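Local coordinates for haloacid dehalogenase domain protein hydrolase (Planctomyces limnophilus, PDB 4OVY) that is a putative phosphatase of the haloacid dehalogenase superfamily, probably a metal-dependent hydrolase, and binds calcium in the crystal, at residues L146-F149 with L150-E154; R30-P33 with V34-I38. All coordinates share one frame; numbering follows the deposited sequence. Where two conformers were deposited one is given.

Contact 1 of 2, residues L146-F149 with L150-E154; sequences LLAF and LRQHE
The H153 ring meets F149 at two places, the backbone oxygen and the phenyl ring. The contact is local, formed by the last two turns of helix 141-152 and the residues that end it. Three regular helical bonds come first: L150 N to L146 O, R151 N to L147 O and Q152 N to A148 O. The next one fails in part. H153 N lies 3.3 Å from F149 O, and this bond is weak. The imidazole makes up for it, since H153 ND1 donates to F149 O at 2.9 Å, with an angle of 167° at the hydrogen. The oxygen lies in the plane of the imidazole, at its edge. CG of H153 stands beside its own backbone N (chi1 -69°), which places the ring next to F149.

The two rings also touch. H153 CE1 comes within 3.3 Å of F149 CE1, and ND1 sits over one face of the phenyl, toward its rim. The planes are inclined at 55°. With an alanine here instead of H153, F149 O would probably lose its short, straight bond from the side chain, and the phenyl would lose the ring against its face.

Apolar packing continues one turn earlier, where L146 CD1 lies 3.8 Å from L150 CD1. Both leucines also touch F41 of strand 38-41. On another side, the R151 chain bends at chi3, and R151 NH2 comes to 3.9 Å from L147 CB. That NH2 is hydrogen-bonded to Y176 O and T157 OG1.

E154 has positive phi and is the C' residue of a Schellman motif. F155 N bonds to L150 O and E154 N to R151 O. L150 O and R151 O are thus taken by the Schellman turn and F149 O by the imidazole, whose bond implies a proton on ND1.

Contact 2 of 2, residues R30-P33 with V34-I38; sequences RFVP and VSERI
R37 reaches back along the chain and holds the carbonyl of V32. Its CB lies against E154 O. R37 CG packs 3.5 Å from P33 O and also touches V32 CG1. The chain then runs extended to NE (chi2 -179°), which carries the guanidinium alongside V32 O. R37 CD passes V32 O at 3.9 Å. R37 NE donates to V32 O at 2.8 Å, and R37 NH2 donates to the same oxygen at 3.0 Å. R37 CZ, between them, faces V32 O at 3.4 Å. This is a side-on grip by two nitrogens on one atom, with the oxygen near the guanidinium plane. R37 NH2 also comes 3.2 Å from F31 CE1, the phenyl and guanidinium planes being perpendicular. V34 CG2 lies over one guanidinium face, toward its rim. NH1 turns to the end of helix 141-152.

E36 N bonds to P33 O at 2.9 Å, from above the carbonyl plane, at the start of the 3-10 segment 34-36. V32 CG1 packs on E36 CB at 3.5 Å. R37 is the centre of an inverse gamma turn, with I38 N bonded to E36 O.

The segment links helix 11-24 to strand 38-41. V32 pairs by its backbone with V23 near the helix end, and R37 pairs with K156 at the start of strand 156-161.

In the fold
Contact 2 comes first along the chain and leads into strand 38-41; contact 1 ends the helix that leads to strand 156-161. These two strands are parallel neighbours in the central sheet. The contacts' centres are 13 Å apart, and they meet directly. R37 NH1 lies 2.9 Å from H153 O, a probable hydrogen bond, and E154 OE2 packs on V34 CG2 at 3.8 Å. R37 thus joins the loop to the helix end. The calcium site of D42, D44 and N234 is more distant: the side chain of L147 is about 11 Å from that of D42. Contact 2 is away from the annotated sites.

Contact 1 of 2, residues L146-F149 with L150-E154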
ATOM      1  N   LEU A 146      20.907  -8.622  -6.631  1.00 21.63           N
ATOM      2  CA  LEU A 146      20.277  -9.029  -5.377  1.00 19.91           C
ATOM      3  C   LEU A 146      18.759  -9.036  -5.498  1.00 18.73           C
ATOM      4  O   LEU A 146      18.111  -9.989  -5.080  1.00 18.14           O
ATOM      5  CB  LEU A 146      20.729  -8.125  -4.225  1.00 18.94           C
ATOM      6  CG  LEU A 146      20.088  -8.397  -2.862  1.00 20.02           C
ATOM      7  CD1 LEU A 146      20.303  -9.843  -2.416  1.00 20.34           C
ATOM      8  CD2 LEU A 146      20.670  -7.435  -1.846  1.00 19.37           C
ATOM      9  N   LEU A 147      18.195  -7.981  -6.082  1.00 19.13           N
ATOM     10  CA  LEU A 147      16.747  -7.927  -6.326  1.00 19.37           C
ATOM     11  C   LEU A 147      16.246  -9.131  -7.145  1.00 18.53           C
ATOM     12  O   LEU A 147      15.258  -9.766  -6.776  1.00 19.30           O
ATOM     13  CB  LEU A 147      16.373  -6.626  -7.036  1.00 20.78           C
ATOM     14  CG  LEU A 147      16.441  -5.354  -6.188  1.00 20.89           C
ATOM     15  CD1 LEU A 147      16.396  -4.138  -7.098  1.00 19.59           C
ATOM     16  CD2 LEU A 147      15.318  -5.308  -5.161  1.00 21.17           C
ATOM     17  N   ALA A 148      16.936  -9.443  -8.240  1.00 19.16           N
ATOM     18  CA  ALA A 148      16.565 -10.579  -9.091  1.00 23.16           C
ATOM     19  C   ALA A 148      16.667 -11.909  -8.342  1.00 21.95           C
ATOM     20  O   ALA A 148      15.788 -12.764  -8.453  1.00 22.16           O
ATOM     21  CB  ALA A 148      17.444 -10.619 -10.342  1.00 25.52           C
ATOM     22  N   PHE A 149      17.749 -12.067  -7.585  1.00 22.86           N
ATOM     23  CA  PHE A 149      18.005 -13.274  -6.806  1.00 23.25           C
ATOM     24  C   PHE A 149      16.875 -13.517  -5.802  1.00 21.82           C
ATOM     25  O   PHE A 149      16.362 -14.625  -5.676  1.00 21.17           O
ATOM     26  CB  PHE A 149      19.347 -13.136  -6.080  1.00 23.91           C
ATOM     27  CG  PHE A 149      19.673 -14.279  -5.157  1.00 25.22           C
ATOM     28  CD1 PHE A 149      19.968 -15.539  -5.665  1.00 26.87           C
ATOM     29  CD2 PHE A 149      19.724 -14.088  -3.784  1.00 25.02           C
ATOM     30  CE1 PHE A 149      20.289 -16.593  -4.817  1.00 29.33           C
ATOM     31  CE2 PHE A 149      20.038 -15.142  -2.929  1.00 27.21           C
ATOM     32  CZ  PHE A 149      20.320 -16.396  -3.447  1.00 26.73           C
ATOM     33  N   LEU A 150      16.492 -12.467  -5.092  1.00 21.60           N
ATOM     34  CA  LEU A 150      15.407 -12.564  -4.118  1.00 21.54           C
ATOM     35  C   LEU A 150      14.073 -12.895  -4.788  1.00 19.26           C
ATOM     36  O   LEU A 150      13.324 -13.749  -4.311  1.00 18.95           O
ATOM     37  CB  LEU A 150      15.308 -11.269  -3.309  1.00 21.04           C
ATOM     38  CG  LEU A 150      16.518 -11.012  -2.400  1.00 22.22           C
ATOM     39  CD1 LEU A 150      16.534  -9.577  -1.899  1.00 21.67           C
ATOM     40  CD2 LEU A 150      16.551 -11.992  -1.234  1.00 23.91           C
ATOM     41  N   ARG A 151      13.777 -12.238  -5.902  1.00 20.86           N
ATOM     42  CA  ARG A 151      12.532 -12.523  -6.624  1.00 22.35           C
ATOM     43  C   ARG A 151      12.516 -13.951  -7.188  1.00 22.96           C
ATOM     44  O   ARG A 151      11.479 -14.602  -7.188  1.00 21.15           O
ATOM     45  CB  ARG A 151      12.265 -11.467  -7.697  1.00 24.20           C
ATOM     46  CG  ARG A 151      11.875 -10.118  -7.093  1.00 24.87           C
ATOM     47  CD  ARG A 151      11.316  -9.158  -8.133  1.00 27.55           C
ATOM     48  NE  ARG A 151      12.325  -8.754  -9.108  1.00 27.76           N
ATOM     49  CZ  ARG A 151      12.954  -7.573  -9.148  1.00 25.60           C
ATOM     50  NH1 ARG A 151      13.850  -7.358 -10.094  1.00 24.82           N
ATOM     51  NH2 ARG A 151      12.712  -6.605  -8.262  1.00 22.24           N
ATOM     52  N   GLN A 152      13.668 -14.449  -7.622  1.00 25.22           N
ATOM     53  CA  GLN A 152      13.786 -15.852  -8.054  1.00 26.59           C
ATOM     54  C   GLN A 152      13.443 -16.833  -6.934  1.00 25.08           C
ATOM     55  O   GLN A 152      12.980 -17.934  -7.202  1.00 25.61           O
ATOM     56  CB  GLN A 152      15.188 -16.139  -8.594  1.00 30.84           C
ATOM     57  CG  GLN A 152      15.454 -15.531  -9.967  1.00 37.60           C
ATOM     58  CD  GLN A 152      16.937 -15.467 -10.317  1.00 47.39           C
ATOM     59  OE1 GLN A 152      17.776 -16.109  -9.674  1.00 53.12           O
ATOM     60  NE2 GLN A 152      17.266 -14.686 -11.341  1.00 51.99           N
ATOM     61  N   HIS A 153      13.653 -16.423  -5.683  1.00 22.52           N
ATOM     62  CA  HIS A 153      13.309 -17.233  -4.522  1.00 24.66           C
ATOM     63  C   HIS A 153      11.985 -16.819  -3.878  1.00 22.95           C
ATOM     64  O   HIS A 153      11.735 -17.114  -2.705  1.00 21.33           O
ATOM     65  CB  HIS A 153      14.466 -17.202  -3.521  1.00 24.68           C
ATOM     66  CG  HIS A 153      15.670 -17.935  -4.009  1.00 28.49           C
ATOM     67  ND1 HIS A 153      16.545 -17.399  -4.927  1.00 29.35           N
ATOM     68  CD2 HIS A 153      16.118 -19.184  -3.744  1.00 30.27           C
ATOM     69  CE1 HIS A 153      17.495 -18.279  -5.190  1.00 31.67           C
ATOM     70  NE2 HIS A 153      17.259 -19.369  -4.482  1.00 33.99           N
ATOM     71  N   GLU A 154      11.146 -16.156  -4.676  1.00 21.91           N
ATOM     72  CA  GLU A 154       9.760 -15.829  -4.334  1.00 23.96           C
ATOM     73  C   GLU A 154       9.623 -14.797  -3.209  1.00 21.97           C
ATOM     74  O   GLU A 154       8.616 -14.778  -2.516  1.00 22.96           O
ATOM     75  CB  GLU A 154       8.944 -17.103  -4.055  1.00 26.62           C
ATOM     76  CG  GLU A 154       9.010 -18.120  -5.201  1.00 31.07           C
ATOM     77  CD  GLU A 154       7.960 -19.219  -5.090  1.00 36.86           C
ATOM     78  OE1 GLU A 154       6.775 -18.955  -5.392  1.00 42.39           O
ATOM     79  OE2 GLU A 154       8.319 -20.359  -4.715  1.00 44.88           O
TER

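Contact 2 of 2, residues R30-P33 with V34-I38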
ATOM      1  N   ARG A  30      14.073 -22.458   9.800  0.50 27.67           N
ATOM      2  CA  ARG A  30      13.793 -21.038   9.546  0.50 28.03           C
ATOM      3  C   ARG A  30      12.909 -20.795   8.324  0.50 26.66           C
ATOM      4  O   ARG A  30      12.776 -19.651   7.882  0.50 26.71           O
ATOM      5  CB  ARG A  30      15.099 -20.257   9.348  0.50 27.94           C
ATOM      6  CG  ARG A  30      16.126 -20.433  10.453  0.50 30.75           C
ATOM      7  CD  ARG A  30      17.052 -19.221  10.561  0.50 32.24           C
ATOM      8  NE  ARG A  30      18.107 -19.198   9.549  0.50 29.62           N
ATOM      9  CZ  ARG A  30      19.044 -18.256   9.475  0.50 29.48           C
ATOM     10  NH1 ARG A  30      19.972 -18.305   8.528  0.50 26.86           N
ATOM     11  NH2 ARG A  30      19.059 -17.259  10.350  0.50 30.79           N
ATOM     12  N   PHE A  31      12.303 -21.851   7.782  1.00 24.22           N
ATOM     13  CA  PHE A  31      11.484 -21.736   6.584  1.00 24.50           C
ATOM     14  C   PHE A  31      10.394 -20.675   6.767  1.00 23.39           C
ATOM     15  O   PHE A  31       9.669 -20.685   7.751  1.00 24.06           O
ATOM     16  CB  PHE A  31      10.840 -23.078   6.225  1.00 25.88           C
ATOM     17  CG  PHE A  31       9.964 -23.020   5.008  1.00 25.69           C
ATOM     18  CD1 PHE A  31      10.516 -23.092   3.741  1.00 25.34           C
ATOM     19  CD2 PHE A  31       8.591 -22.892   5.131  1.00 25.63           C
ATOM     20  CE1 PHE A  31       9.713 -23.044   2.616  1.00 26.99           C
ATOM     21  CE2 PHE A  31       7.782 -22.840   4.011  1.00 26.35           C
ATOM     22  CZ  PHE A  31       8.343 -22.914   2.752  1.00 24.34           C
ATOM     23  N   VAL A  32      10.327 -19.748   5.820  1.00 23.52           N
ATOM     24  CA  VAL A  32       9.288 -18.736   5.788  1.00 22.70           C
ATOM     25  C   VAL A  32       8.386 -19.040   4.600  1.00 20.95           C
ATOM     26  O   VAL A  32       8.868 -19.134   3.469  1.00 23.70           O
ATOM     27  CB  VAL A  32       9.908 -17.337   5.631  1.00 24.10           C
ATOM     28  CG1 VAL A  32       8.837 -16.273   5.451  1.00 25.96           C
ATOM     29  CG2 VAL A  32      10.774 -17.020   6.832  1.00 25.77           C
ATOM     30  N   PRO A  33       7.070 -19.193   4.846  1.00 22.20           N
ATOM     31  CA  PRO A  33       6.126 -19.369   3.745  1.00 25.95           C
ATOM     32  C   PRO A  33       6.283 -18.269   2.702  1.00 23.25           C
ATOM     33  O   PRO A  33       6.587 -17.134   3.058  1.00 21.98           O
ATOM     34  CB  PRO A  33       4.757 -19.271   4.432  1.00 28.21           C
ATOM     35  CG  PRO A  33       5.016 -19.674   5.839  1.00 30.76           C
ATOM     36  CD  PRO A  33       6.394 -19.168   6.154  1.00 26.61           C
ATOM     37  N   VAL A  34       6.084 -18.616   1.432  1.00 23.04           N
ATOM     38  CA  VAL A  34       6.271 -17.684   0.318  1.00 22.40           C
ATOM     39  C   VAL A  34       5.565 -16.355   0.558  1.00 21.11           C
ATOM     40  O   VAL A  34       6.160 -15.309   0.355  1.00 23.36           O
ATOM     41  CB  VAL A  34       5.771 -18.285  -1.019  1.00 22.65           C
ATOM     42  CG1 VAL A  34       5.671 -17.219  -2.108  1.00 23.01           C
ATOM     43  CG2 VAL A  34       6.694 -19.412  -1.462  1.00 24.77           C
ATOM     44  N   SER A  35       4.309 -16.404   0.994  1.00 22.74           N
ATOM     45  CA  SER A  35       3.514 -15.188   1.232  1.00 24.76           C
ATOM     46  C   SER A  35       4.129 -14.220   2.257  1.00 24.07           C
ATOM     47  O   SER A  35       3.789 -13.038   2.262  1.00 25.52           O
ATOM     48  CB  SER A  35       2.091 -15.555   1.673  1.00 27.20           C
ATOM     49  OG  SER A  35       2.102 -16.185   2.944  1.00 32.43           O
ATOM     50  N   GLU A  36       5.014 -14.719   3.122  1.00 22.71           N
ATOM     51  CA  GLU A  36       5.640 -13.895   4.166  1.00 22.14           C
ATOM     52  C   GLU A  36       7.023 -13.348   3.779  1.00 20.64           C
ATOM     53  O   GLU A  36       7.625 -12.579   4.537  1.00 21.75           O
ATOM     54  CB  GLU A  36       5.750 -14.697   5.474  1.00 24.66           C
ATOM     55  CG  GLU A  36       4.417 -14.967   6.155  1.00 28.49           C
ATOM     56  CD  GLU A  36       4.530 -15.946   7.318  1.00 34.19           C
ATOM     57  OE1 GLU A  36       5.500 -15.874   8.106  1.00 38.03           O
ATOM     58  OE2 GLU A  36       3.641 -16.798   7.449  1.00 39.62           O
ATOM     59  N   ARG A  37       7.521 -13.725   2.603  1.00 19.30           N
ATOM     60  CA  ARG A  37       8.860 -13.328   2.163  1.00 19.54           C
ATOM     61  C   ARG A  37       8.891 -11.898   1.629  1.00 20.39           C
ATOM     62  O   ARG A  37       8.975 -11.664   0.423  1.00 21.60           O
ATOM     63  CB  ARG A  37       9.388 -14.311   1.122  1.00 20.11           C
ATOM     64  CG  ARG A  37       9.532 -15.720   1.676  1.00 20.46           C
ATOM     65  CD  ARG A  37      10.078 -16.681   0.637  1.00 20.90           C
ATOM     66  NE  ARG A  37       9.875 -18.051   1.080  1.00 22.14           N
ATOM     67  CZ  ARG A  37      10.007 -19.129   0.318  1.00 22.35           C
ATOM     68  NH1 ARG A  37      10.375 -19.030  -0.957  1.00 20.29           N
ATOM     69  NH2 ARG A  37       9.765 -20.321   0.849  1.00 20.51           N
ATOM     70  N   ILE A  38       8.821 -10.950   2.554  1.00 19.93           N
ATOM     71  CA  ILE A  38       8.824  -9.524   2.247  1.00 19.32           C
ATOM     72  C   ILE A  38      10.206  -8.984   2.563  1.00 19.53           C
ATOM     73  O   ILE A  38      10.733  -9.216   3.664  1.00 20.05           O
ATOM     74  CB  ILE A  38       7.806  -8.763   3.131  1.00 20.97           C
ATOM     75  CG1 ILE A  38       6.390  -9.322   2.964  1.00 22.36           C
ATOM     76  CG2 ILE A  38       7.852  -7.263   2.856  1.00 22.03           C
ATOM     77  CD1 ILE A  38       5.938  -9.437   1.529  1.00 24.41           C
TER